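PDB 4MQD: DNA-entry nuclease inhibitor from Bacillus subtilis subsp. subtilis, which inhibits the DNA-entry nuclease and, as part of a membrane complex that governs binding and entry of donor DNA, plays a role in competence for transformation. Local coordinates for residues Y17-V22 / M32-E37; E53-T58 / T115-M120; H91-S94 / K98-S101; E119-D122 / D126-I129. All blocks are in the same frame, centred on the assembly; numbering follows the deposited sequence.

How the contacts relate
Following the chain, contact 1 comes first: it joins strand 19-24 to the residues leading into helix 36-41 and closes a short loop. Contact 2 opens next, at the exit of strand 49-53, and closes only at 115-120, the longest span of the four. Contact 3, the hairpin 91-94/98-101, falls wholly within that span. Contact 4 starts on Glu119 and Met120, which it shares with contact 2, and closes the connection into strand 127-134. Contacts 1 and 3 lie on neighbouring strands of the antiparallel sheet, contact 4 belongs to the mixed sheet, and contact 2 bridges the two sheets. Phe20 against Tyr128 also joins them, bringing contacts 1 and 4 into touch.

Contact 1. Residues Y17-V22 / M32-E37; sequences YHQFTV and MDWTDE
Gln19 and Met32 mark the closest backbone approach of the two segments, with their CA atoms 9.0 Å apart, so strand and loop meet through side chains rather than backbone pairing. Gln19 is the first residue of strand 19-24 in the antiparallel sheet, while 32-37 is a loop running into helix 36-41. That loop folds at Trp34 in an inverse gamma turn, and Thr35 follows as the helix N-cap. The indole projects back over the sheet, also packing on Ser51 and Glu53 of strand 49-53. Gln19 meets it at the pyrrole edge: Trp34 NE1 points at Gln19 OE1 across 3.4 Å, a weak hydrogen bond although nearly straight at 166°. The amide and indole planes stand 81° apart. Gln19 NE2 lies equally near Trp34 NE1, but both are donors. NE2 instead donates to Tyr17 O at 3.2 Å, holding the amide with its flat side to the indole N-H, which fits the weak bond to OE1. With chi1 at 78°, CG sits between backbone N and carbonyl carbon, which brings NE2 to the Tyr17 oxygen. Over one face of the Trp34 ring, towards its rim, lies CB of the selenomethionine Met32, 3.7 Å above the plane.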
loop_
_atom_site.group_PDB
_atom_site.type_symbol
_atom_site.label_atom_id
_atom_site.label_comp_id
_atom_site.label_asym_id
_atom_site.label_seq_id
_atom_site.Cartn_x
_atom_site.Cartn_y
_atom_site.Cartn_z
ATOM N N TYR A 17 6.860 -1.324 25.778
ATOM C CA TYR A 17 7.287 0.072 25.819
ATOM C C TYR A 17 7.222 0.764 24.450
ATOM O O TYR A 17 8.075 1.589 24.117
ATOM C CB TYR A 17 8.690 0.171 26.426
ATOM C CG TYR A 17 8.787 -0.489 27.784
ATOM C CD1 TYR A 17 8.312 0.149 28.924
ATOM C CD2 TYR A 17 9.334 -1.761 27.927
ATOM C CE1 TYR A 17 8.392 -0.454 30.168
ATOM C CE2 TYR A 17 9.419 -2.372 29.168
ATOM C CZ TYR A 17 8.948 -1.714 30.285
ATOM O OH TYR A 17 9.028 -2.312 31.521
ATOM N N HIS A 18 6.197 0.413 23.673
ATOM C CA HIS A 18 5.893 1.067 22.399
ATOM C C HIS A 18 7.090 1.194 21.455
ATOM O O HIS A 18 7.270 2.231 20.813
ATOM C CB HIS A 18 5.289 2.450 22.662
ATOM C CG HIS A 18 4.067 2.413 23.523
ATOM N ND1 HIS A 18 4.124 2.472 24.898
ATOM C CD2 HIS A 18 2.755 2.309 23.204
ATOM C CE1 HIS A 18 2.899 2.413 25.389
ATOM N NE2 HIS A 18 2.051 2.314 24.383
ATOM N N GLN A 19 7.899 0.141 21.365
ATOM C CA GLN A 19 9.071 0.167 20.496
ATOM C C GLN A 19 9.593 -1.223 20.134
ATOM O O GLN A 19 9.337 -2.207 20.833
ATOM C CB GLN A 19 10.199 0.981 21.144
ATOM C CG GLN A 19 10.975 0.245 22.229
ATOM C CD GLN A 19 11.849 1.169 23.056
ATOM O OE1 GLN A 19 13.043 1.327 22.784
ATOM N NE2 GLN A 19 11.254 1.802 24.065
ATOM N N PHE A 20 10.313 -1.277 19.018
ATOM C CA PHE A 20 11.164 -2.410 18.675
ATOM C C PHE A 20 12.392 -1.851 17.964
ATOM O O PHE A 20 12.343 -0.750 17.410
ATOM C CB PHE A 20 10.427 -3.432 17.801
ATOM C CG PHE A 20 9.930 -2.878 16.497
ATOM C CD1 PHE A 20 10.735 -2.898 15.366
ATOM C CD2 PHE A 20 8.652 -2.348 16.396
ATOM C CE1 PHE A 20 10.278 -2.393 14.161
ATOM C CE2 PHE A 20 8.188 -1.841 15.193
ATOM C CZ PHE A 20 9.002 -1.863 14.075
ATOM N N THR A 21 13.483 -2.607 17.981
ATOM C CA THR A 21 14.773 -2.083 17.553
ATOM C C THR A 21 15.467 -2.990 16.551
ATOM O O THR A 21 15.560 -4.200 16.755
ATOM C CB THR A 21 15.692 -1.861 18.770
ATOM O OG1 THR A 21 15.050 -0.965 19.686
ATOM C CG2 THR A 21 17.040 -1.277 18.350
ATOM N N VAL A 22 15.946 -2.382 15.467
ATOM C CA VAL A 22 16.745 -3.064 14.458
ATOM C C VAL A 22 18.208 -2.756 14.748
ATOM O O VAL A 22 18.584 -1.585 14.833
ATOM C CB VAL A 22 16.392 -2.573 13.039
ATOM C CG1 VAL A 22 17.193 -3.333 11.987
ATOM C CG2 VAL A 22 14.892 -2.699 12.790
HETATM N N MSE A 32 15.932 3.912 23.637
HETATM C CA MSE A 32 16.065 5.269 23.101
HETATM C C MSE A 32 15.219 6.252 23.861
HETATM O O MSE A 32 14.216 5.875 24.472
HETATM C CB MSE A 32 15.630 5.296 21.640
HETATM C CG MSE A 32 16.400 4.310 20.767
HETATM SE SE MSE A 32 18.291 4.821 20.579
HETATM C CE MSE A 32 18.840 3.314 19.431
ATOM N N ASP A 33 15.614 7.525 23.815
ATOM C CA ASP A 33 14.862 8.597 24.472
ATOM C C ASP A 33 13.689 9.027 23.601
ATOM O O ASP A 33 13.847 9.833 22.681
ATOM C CB ASP A 33 15.770 9.798 24.769
ATOM C CG ASP A 33 15.060 10.902 25.556
ATOM O OD1 ASP A 33 13.972 10.651 26.118
ATOM O OD2 ASP A 33 15.604 12.025 25.619
ATOM N N TRP A 34 12.511 8.493 23.913
ATOM C CA TRP A 34 11.307 8.760 23.127
ATOM C C TRP A 34 10.599 10.040 23.566
ATOM O O TRP A 34 9.537 10.006 24.192
ATOM C CB TRP A 34 10.364 7.559 23.183
ATOM C CG TRP A 34 10.904 6.395 22.427
ATOM C CD1 TRP A 34 11.498 5.281 22.945
ATOM C CD2 TRP A 34 10.926 6.240 21.006
ATOM N NE1 TRP A 34 11.877 4.434 21.931
ATOM C CE2 TRP A 34 11.536 4.999 20.731
ATOM C CE3 TRP A 34 10.478 7.027 19.937
ATOM C CZ2 TRP A 34 11.713 4.524 19.430
ATOM C CZ3 TRP A 34 10.656 6.555 18.644
ATOM C CH2 TRP A 34 11.267 5.314 18.404
ATOM N N THR A 35 11.209 11.171 23.218
ATOM C CA THR A 35 10.621 12.485 23.448
ATOM C C THR A 35 9.483 12.706 22.460
ATOM O O THR A 35 9.292 11.908 21.542
ATOM C CB THR A 35 11.660 13.603 23.248
ATOM O OG1 THR A 35 12.256 13.475 21.952
ATOM C CG2 THR A 35 12.750 13.539 24.322
ATOM N N ASP A 36 8.737 13.793 22.642
ATOM C CA ASP A 36 7.667 14.148 21.705
ATOM C C ASP A 36 8.181 14.310 20.276
ATOM O O ASP A 36 7.472 13.975 19.332
ATOM C CB ASP A 36 6.945 15.428 22.148
ATOM C CG ASP A 36 5.984 15.194 23.304
ATOM O OD1 ASP A 36 5.689 14.025 23.630
ATOM O OD2 ASP A 36 5.518 16.194 23.888
ATOM N N GLU A 37 9.407 14.812 20.120
ATOM C CA GLU A 37 10.005 14.968 18.791
ATOM C C GLU A 37 10.314 13.609 18.163
ATOM O O GLU A 37 9.900 13.336 17.036
ATOM C CB GLU A 37 11.275 15.823 18.845
ATOM C CG GLU A 37 11.735 16.304 17.474
ATOM C CD GLU A 37 12.928 17.240 17.533
ATOM O OE1 GLU A 37 13.850 16.992 18.336
ATOM O OE2 GLU A 37 12.949 18.222 16.759
#

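Contact 2. Residues E53-T58 / T115-M120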
loop_
_atom_site.group_PDB
_atom_site.type_symbol
_atom_site.label_atom_id
_atom_site.label_comp_id
_atom_site.label_asym_id
_atom_site.label_seq_id
_atom_site.Cartn_x
_atom_site.Cartn_y
_atom_site.Cartn_z
ATOM N N GLU A 53 9.076 3.419 16.626
ATOM C CA GLU A 53 7.944 3.567 17.525
ATOM C C GLU A 53 6.814 2.642 17.089
ATOM O O GLU A 53 6.514 2.532 15.900
ATOM C CB GLU A 53 7.447 5.009 17.511
ATOM C CG GLU A 53 6.385 5.311 18.559
ATOM C CD GLU A 53 5.470 6.458 18.173
ATOM O OE1 GLU A 53 5.422 6.825 16.977
ATOM O OE2 GLU A 53 4.785 6.986 19.074
ATOM N N ALA A 54 6.194 1.985 18.063
ATOM C CA ALA A 54 5.027 1.146 17.823
ATOM C C ALA A 54 3.818 1.803 18.470
ATOM O O ALA A 54 3.952 2.518 19.464
ATOM C CB ALA A 54 5.248 -0.244 18.397
ATOM N N GLN A 55 2.641 1.561 17.900
ATOM C CA GLN A 55 1.412 2.197 18.375
ATOM C C GLN A 55 0.979 1.703 19.751
ATOM O O GLN A 55 0.477 2.480 20.559
ATOM C CB GLN A 55 0.279 1.975 17.378
ATOM C CG GLN A 55 0.458 2.728 16.073
ATOM C CD GLN A 55 -0.784 2.685 15.209
ATOM O OE1 GLN A 55 -1.543 1.715 15.245
ATOM N NE2 GLN A 55 -1.000 3.737 14.427
ATOM N N ARG A 56 1.166 0.412 20.011
ATOM C CA ARG A 56 0.759 -0.177 21.283
ATOM C C ARG A 56 1.560 -1.430 21.620
ATOM O O ARG A 56 2.252 -1.995 20.768
ATOM C CB ARG A 56 -0.739 -0.495 21.265
ATOM C CG ARG A 56 -1.175 -1.379 20.109
ATOM C CD ARG A 56 -2.689 -1.481 20.009
ATOM N NE ARG A 56 -3.311 -0.183 19.750
ATOM C CZ ARG A 56 -3.341 0.433 18.566
ATOM N NH1 ARG A 56 -2.781 -0.115 17.487
ATOM N NH2 ARG A 56 -3.938 1.617 18.459
ATOM N N ASN A 57 1.463 -1.842 22.880
ATOM C CA ASN A 57 2.111 -3.054 23.359
ATOM C C ASN A 57 1.185 -4.240 23.145
ATOM O O ASN A 57 0.151 -4.362 23.803
ATOM C CB ASN A 57 2.471 -2.911 24.835
ATOM C CG ASN A 57 3.426 -1.761 25.088
ATOM O OD1 ASN A 57 4.262 -1.435 24.247
ATOM N ND2 ASN A 57 3.304 -1.141 26.250
ATOM N N THR A 58 1.562 -5.104 22.210
ATOM C CA THR A 58 0.720 -6.212 21.789
ATOM C C THR A 58 1.558 -7.228 21.021
ATOM O O THR A 58 2.725 -6.974 20.717
ATOM C CB THR A 58 -0.437 -5.707 20.891
ATOM O OG1 THR A 58 -1.315 -6.792 20.568
ATOM C CG2 THR A 58 0.095 -5.085 19.599
ATOM N N THR A 115 3.784 1.345 9.459
ATOM C CA THR A 115 2.919 0.907 10.551
ATOM C C THR A 115 1.538 0.564 9.999
ATOM O O THR A 115 0.831 1.440 9.499
ATOM C CB THR A 115 2.780 1.994 11.634
ATOM O OG1 THR A 115 4.069 2.283 12.188
ATOM C CG2 THR A 115 1.846 1.536 12.749
ATOM N N VAL A 116 1.170 -0.714 10.089
ATOM C CA VAL A 116 -0.123 -1.206 9.613
ATOM C C VAL A 116 -0.913 -1.770 10.798
ATOM O O VAL A 116 -0.705 -2.921 11.191
ATOM C CB VAL A 116 0.054 -2.305 8.540
ATOM C CG1 VAL A 116 -1.293 -2.697 7.943
ATOM C CG2 VAL A 116 1.014 -1.838 7.454
ATOM N N PRO A 117 -1.819 -0.962 11.381
ATOM C CA PRO A 117 -2.600 -1.437 12.530
ATOM C C PRO A 117 -3.467 -2.651 12.202
ATOM O O PRO A 117 -3.812 -2.866 11.040
ATOM C CB PRO A 117 -3.482 -0.235 12.896
ATOM C CG PRO A 117 -2.875 0.939 12.213
ATOM C CD PRO A 117 -2.167 0.419 11.004
ATOM N N ALA A 118 -3.813 -3.424 13.231
ATOM C CA ALA A 118 -4.599 -4.656 13.079
ATOM C C ALA A 118 -5.805 -4.480 12.161
ATOM O O ALA A 118 -6.079 -5.326 11.308
ATOM C CB ALA A 118 -5.059 -5.149 14.445
ATOM N N GLU A 119 -6.505 -3.365 12.345
ATOM C CA GLU A 119 -7.696 -3.018 11.569
ATOM C C GLU A 119 -7.449 -2.938 10.053
ATOM O O GLU A 119 -8.374 -3.149 9.267
ATOM C CB GLU A 119 -8.236 -1.681 12.079
ATOM C CG GLU A 119 -9.598 -1.287 11.543
ATOM C CD GLU A 119 -10.183 -0.095 12.277
ATOM O OE1 GLU A 119 -9.426 0.643 12.945
ATOM O OE2 GLU A 119 -11.408 0.107 12.181
HETATM N N MSE A 120 -6.214 -2.628 9.657
HETATM C CA MSE A 120 -5.827 -2.551 8.239
HETATM C C MSE A 120 -5.051 -3.749 7.754
HETATM O O MSE A 120 -4.862 -3.911 6.549
HETATM C CB MSE A 120 -4.908 -1.354 8.025
HETATM C CG MSE A 120 -5.652 -0.033 8.077
HETATM SE SE MSE A 120 -4.314 1.402 7.928
HETATM C CE MSE A 120 -5.559 2.929 7.921
HETATM O O HOH W 1 3.907 3.392 14.860
#
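The connection that leaves strand 49-53 of the antiparallel sheet for strand 59-66 of the mixed sheet here packs against the end of strand 107-116, with Gln55 reaching across to Thr115 and Pro117. The backbones stay well apart, 8.0 Å between Gln55 CA and Pro117 CA at the nearest pair, and bury 149 Å² in all with their side chains. From an extended chain, Gln55 CD rests on the methyl Thr115 CG2 at 3.8 Å, and farther out Gln55 OE1 lies 3.4 Å from Pro117 CG, a van der Waals contact with the proline ring. Polar partners not across the contact hold the amide: the adjacent Arg56 donates from NH1 to Gln55 OE1 at 3.1 Å, bent to 141° and 28° off the carbonyl plane, while NE2 bonds to Glu76 outside the two segments. Arg56 NH1 also makes a salt bridge to Asp126. At Thr115 the two branches divide the work, the methyl meeting Gln55 and OG1 sharing a hydrogen bond with a water at 2.9 Å. The same water donates to Glu53 O at 2.9 Å. Apolar touch backed by a water bridge thus joins a crossover between sheets to a strand end in this two-sheet beta fold.

Contact 3. Residues H91-S94 / K98-S101; sequences HIES and KRLS
Over one face of the His91 imidazole lies Arg99 CD, 3.8 Å from the ring centroid and 10° off the normal, a CH-pi contact, while Leu100 O and Ser101 OG sit at the ring edge. The guanidinium of Arg99 takes Glu93 OE1 at its own edge, in plane: Arg99 NE reaches that oxygen at 3.1 Å in an almost straight hydrogen bond (174°) that forms part of a salt bridge. All this decorates the beta hairpin of strands 90-93 and 100-102 at one margin of the antiparallel sheet. The arginine chain runs extended as far as CD, placing that methylene over the imidazole; the bend at chi3 (-82°) then turns NE to the carboxylate. His91 also meets the ring of Phe23 on the adjoining strand 19-24. In the plane of the ring, His91 ND1 donates to Leu100 O at 3.2 Å and makes a weak, strongly bent hydrogen bond to Ser101 OG at 2.9 Å. Leu100 O is gripped twice, since Ile92 N reaches it at 3.1 Å from the opposite face of the carbonyl plane. Replacing His91 by an alanine would probably leave Leu100 O with its backbone donor but without the imidazole one, and deprive Arg99 CD of the ring face it lies on. Ile92 and Leu100 form the hydrogen-bonded pair, completed by Leu100 N to Ile92 O at 2.9 Å. Their side chains leave by the sheet face away from His91 and Ser101 and both touch Ile62 of the mixed sheet; between them, Ile92 CB and Leu100 CB are 4.2 Å apart.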
loop_
_atom_site.group_PDB
_atom_site.type_symbol
_atom_site.label_atom_id
_atom_site.label_comp_id
_atom_site.label_asym_id
_atom_site.label_seq_id
_atom_site.Cartn_x
_atom_site.Cartn_y
_atom_site.Cartn_z
ATOM N N HIS A 91 19.483 -8.079 13.736
ATOM C CA HIS A 91 18.446 -8.560 14.646
ATOM C C HIS A 91 17.321 -7.545 14.758
ATOM O O HIS A 91 17.522 -6.352 14.533
ATOM C CB HIS A 91 19.011 -8.809 16.045
ATOM C CG HIS A 91 20.046 -9.888 16.103
ATOM N ND1 HIS A 91 19.791 -11.187 15.722
ATOM C CD2 HIS A 91 21.332 -9.862 16.522
ATOM C CE1 HIS A 91 20.882 -11.914 15.890
ATOM N NE2 HIS A 91 21.831 -11.133 16.375
ATOM N N ILE A 92 16.134 -8.034 15.099
ATOM C CA ILE A 92 15.014 -7.179 15.474
ATOM C C ILE A 92 14.458 -7.706 16.789
ATOM O O ILE A 92 14.291 -8.916 16.957
ATOM C CB ILE A 92 13.911 -7.150 14.398
ATOM C CG1 ILE A 92 14.491 -6.647 13.069
ATOM C CG2 ILE A 92 12.750 -6.276 14.858
ATOM C CD1 ILE A 92 13.484 -6.527 11.944
ATOM N N GLU A 93 14.189 -6.799 17.722
ATOM C CA GLU A 93 13.792 -7.190 19.068
ATOM C C GLU A 93 13.137 -6.034 19.819
ATOM O O GLU A 93 13.500 -4.871 19.630
ATOM C CB GLU A 93 15.021 -7.680 19.847
ATOM C CG GLU A 93 14.692 -8.422 21.133
ATOM C CD GLU A 93 15.920 -8.930 21.868
ATOM O OE1 GLU A 93 17.003 -9.031 21.254
ATOM O OE2 GLU A 93 15.795 -9.232 23.074
ATOM N N SER A 94 12.157 -6.366 20.654
ATOM C CA SER A 94 11.587 -5.422 21.607
ATOM C C SER A 94 12.096 -5.808 22.992
ATOM O O SER A 94 12.852 -6.767 23.133
ATOM C CB SER A 94 10.059 -5.454 21.559
ATOM O OG SER A 94 9.503 -4.398 22.323
ATOM N N LYS A 98 11.280 -12.153 22.049
ATOM C CA LYS A 98 12.144 -13.054 21.289
ATOM C C LYS A 98 13.071 -12.218 20.416
ATOM O O LYS A 98 12.706 -11.117 19.993
ATOM C CB LYS A 98 11.321 -13.988 20.399
ATOM C CG LYS A 98 10.462 -14.981 21.164
ATOM C CD LYS A 98 9.779 -15.978 20.236
ATOM C CE LYS A 98 8.657 -15.338 19.436
ATOM N NZ LYS A 98 7.905 -16.340 18.631
ATOM N N ARG A 99 14.269 -12.737 20.157
ATOM C CA ARG A 99 15.205 -12.082 19.253
ATOM C C ARG A 99 15.011 -12.624 17.842
ATOM O O ARG A 99 15.211 -13.813 17.595
ATOM C CB ARG A 99 16.649 -12.297 19.706
ATOM C CG ARG A 99 17.678 -11.672 18.774
ATOM C CD ARG A 99 19.089 -11.757 19.328
ATOM N NE ARG A 99 19.371 -10.698 20.296
ATOM C CZ ARG A 99 20.590 -10.361 20.715
ATOM N NH1 ARG A 99 21.665 -10.993 20.256
ATOM N NH2 ARG A 99 20.738 -9.378 21.598
ATOM N N LEU A 100 14.611 -11.750 16.924
ATOM C CA LEU A 100 14.488 -12.115 15.518
ATOM C C LEU A 100 15.830 -11.909 14.830
ATOM O O LEU A 100 16.622 -11.063 15.247
ATOM C CB LEU A 100 13.413 -11.272 14.832
ATOM C CG LEU A 100 12.042 -11.235 15.515
ATOM C CD1 LEU A 100 11.078 -10.386 14.704
ATOM C CD2 LEU A 100 11.483 -12.636 15.710
ATOM N N SER A 101 16.082 -12.693 13.784
ATOM C CA SER A 101 17.312 -12.582 13.005
ATOM C C SER A 101 17.002 -12.601 11.516
ATOM O O SER A 101 16.126 -13.340 11.067
ATOM C CB SER A 101 18.265 -13.723 13.351
ATOM O OG SER A 101 18.633 -13.669 14.715
#

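Contact 4. Residues E119-D122 / D126-I129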
loop_
_atom_site.group_PDB
_atom_site.type_symbol
_atom_site.label_atom_id
_atom_site.label_comp_id
_atom_site.label_asym_id
_atom_site.label_seq_id
_atom_site.Cartn_x
_atom_site.Cartn_y
_atom_site.Cartn_z
ATOM N N GLU A 119 -6.505 -3.365 12.345
ATOM C CA GLU A 119 -7.696 -3.018 11.569
ATOM C C GLU A 119 -7.449 -2.938 10.053
ATOM O O GLU A 119 -8.374 -3.149 9.267
ATOM C CB GLU A 119 -8.236 -1.681 12.079
ATOM C CG GLU A 119 -9.598 -1.287 11.543
ATOM C CD GLU A 119 -10.183 -0.095 12.277
ATOM O OE1 GLU A 119 -9.426 0.643 12.945
ATOM O OE2 GLU A 119 -11.408 0.107 12.181
HETATM N N MSE A 120 -6.214 -2.628 9.657
HETATM C CA MSE A 120 -5.827 -2.551 8.239
HETATM C C MSE A 120 -5.051 -3.749 7.754
HETATM O O MSE A 120 -4.862 -3.911 6.549
HETATM C CB MSE A 120 -4.908 -1.354 8.025
HETATM C CG MSE A 120 -5.652 -0.033 8.077
HETATM SE SE MSE A 120 -4.314 1.402 7.928
HETATM C CE MSE A 120 -5.559 2.929 7.921
ATOM N N SER A 121 -4.577 -4.588 8.671
ATOM C CA SER A 121 -3.727 -5.723 8.310
ATOM C C SER A 121 -4.547 -6.972 8.022
ATOM O O SER A 121 -5.517 -7.261 8.727
ATOM C CB SER A 121 -2.730 -6.027 9.432
ATOM O OG SER A 121 -1.884 -7.106 9.075
ATOM N N ASP A 122 -4.137 -7.722 7.000
ATOM C CA ASP A 122 -4.764 -9.009 6.690
ATOM C C ASP A 122 -4.286 -10.122 7.633
ATOM O O ASP A 122 -4.783 -11.248 7.570
ATOM C CB ASP A 122 -4.541 -9.391 5.218
ATOM C CG ASP A 122 -3.079 -9.658 4.875
ATOM O OD1 ASP A 122 -2.191 -9.446 5.729
ATOM O OD2 ASP A 122 -2.819 -10.081 3.729
ATOM N N ASP A 126 -1.465 -5.833 14.758
ATOM C CA ASP A 126 -0.575 -4.737 14.393
ATOM C C ASP A 126 0.615 -5.294 13.624
ATOM O O ASP A 126 1.296 -6.203 14.093
ATOM C CB ASP A 126 -0.109 -3.971 15.630
ATOM C CG ASP A 126 -1.213 -3.127 16.244
ATOM O OD1 ASP A 126 -2.319 -3.053 15.667
ATOM O OD2 ASP A 126 -0.971 -2.530 17.309
ATOM N N THR A 127 0.832 -4.760 12.427
ATOM C CA THR A 127 1.836 -5.282 11.517
ATOM C C THR A 127 2.819 -4.183 11.145
ATOM O O THR A 127 2.419 -3.063 10.816
ATOM C CB THR A 127 1.175 -5.852 10.247
ATOM O OG1 THR A 127 0.217 -6.852 10.618
ATOM C CG2 THR A 127 2.215 -6.467 9.313
ATOM N N TYR A 128 4.106 -4.510 11.212
ATOM C CA TYR A 128 5.162 -3.566 10.873
ATOM C C TYR A 128 5.981 -4.110 9.709
ATOM O O TYR A 128 6.682 -5.115 9.845
ATOM C CB TYR A 128 6.025 -3.281 12.100
ATOM C CG TYR A 128 5.237 -2.584 13.184
ATOM C CD1 TYR A 128 5.129 -1.197 13.208
ATOM C CD2 TYR A 128 4.563 -3.312 14.162
ATOM C CE1 TYR A 128 4.390 -0.552 14.187
ATOM C CE2 TYR A 128 3.821 -2.675 15.145
ATOM C CZ TYR A 128 3.739 -1.297 15.152
ATOM O OH TYR A 128 3.005 -0.659 16.121
ATOM N N ILE A 129 5.855 -3.452 8.559
ATOM C CA ILE A 129 6.549 -3.862 7.344
ATOM C C ILE A 129 7.860 -3.098 7.260
ATOM O O ILE A 129 7.870 -1.867 7.315
ATOM C CB ILE A 129 5.706 -3.597 6.077
ATOM C CG1 ILE A 129 4.359 -4.325 6.172
ATOM C CG2 ILE A 129 6.467 -4.036 4.828
ATOM C CD1 ILE A 129 3.398 -4.005 5.045
#
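Ser121 and Thr127 carry the contact through a single hydrogen bond between hydroxyls, which meet tip to tip: Ser121 OG donates to Thr127 OG1 at a short 2.6 Å. The bond is one link in a longer polar chain. Leu123 N bonds to Ser121 OG, the pairing of an ST turn, and Thr127 OG1 bonds in turn to Ala125 O, so each of these buried hydroxyls has a second partner. Such a run of bonds probably strengthens each member through mutual polarisation. Ser121 turns its OG anti to the backbone N (chi1 -179°), which directs the oxygen toward Thr127, whose CA is 6.4 Å from Ser121 CA.

Van der Waals contact is slight. Ser121 CB lies 3.3 Å from Thr127 OG1, and only 85 Å² is buried between the segments. Exchanging Thr127 for a valine would probably leave the Ser121 hydroxyl without its acceptor, though still bonded by Leu123 N, and Ala125 O without its side-chain donor.

Further bonds fix the surroundings. Thr127 pairs by its backbone with Val116, and Asp126 OD1 takes Ala118 N, so the connection is pinned near both ends. Asp122 packs on Thr35 of the second subunit, placing this loop beside the dimer interface. Strands 107-116 and 127-134 are antiparallel neighbours in the mixed sheet, and the hydroxyl pair ties the middle of their connection back to the first residue of strand 127-134 in that beta hairpin.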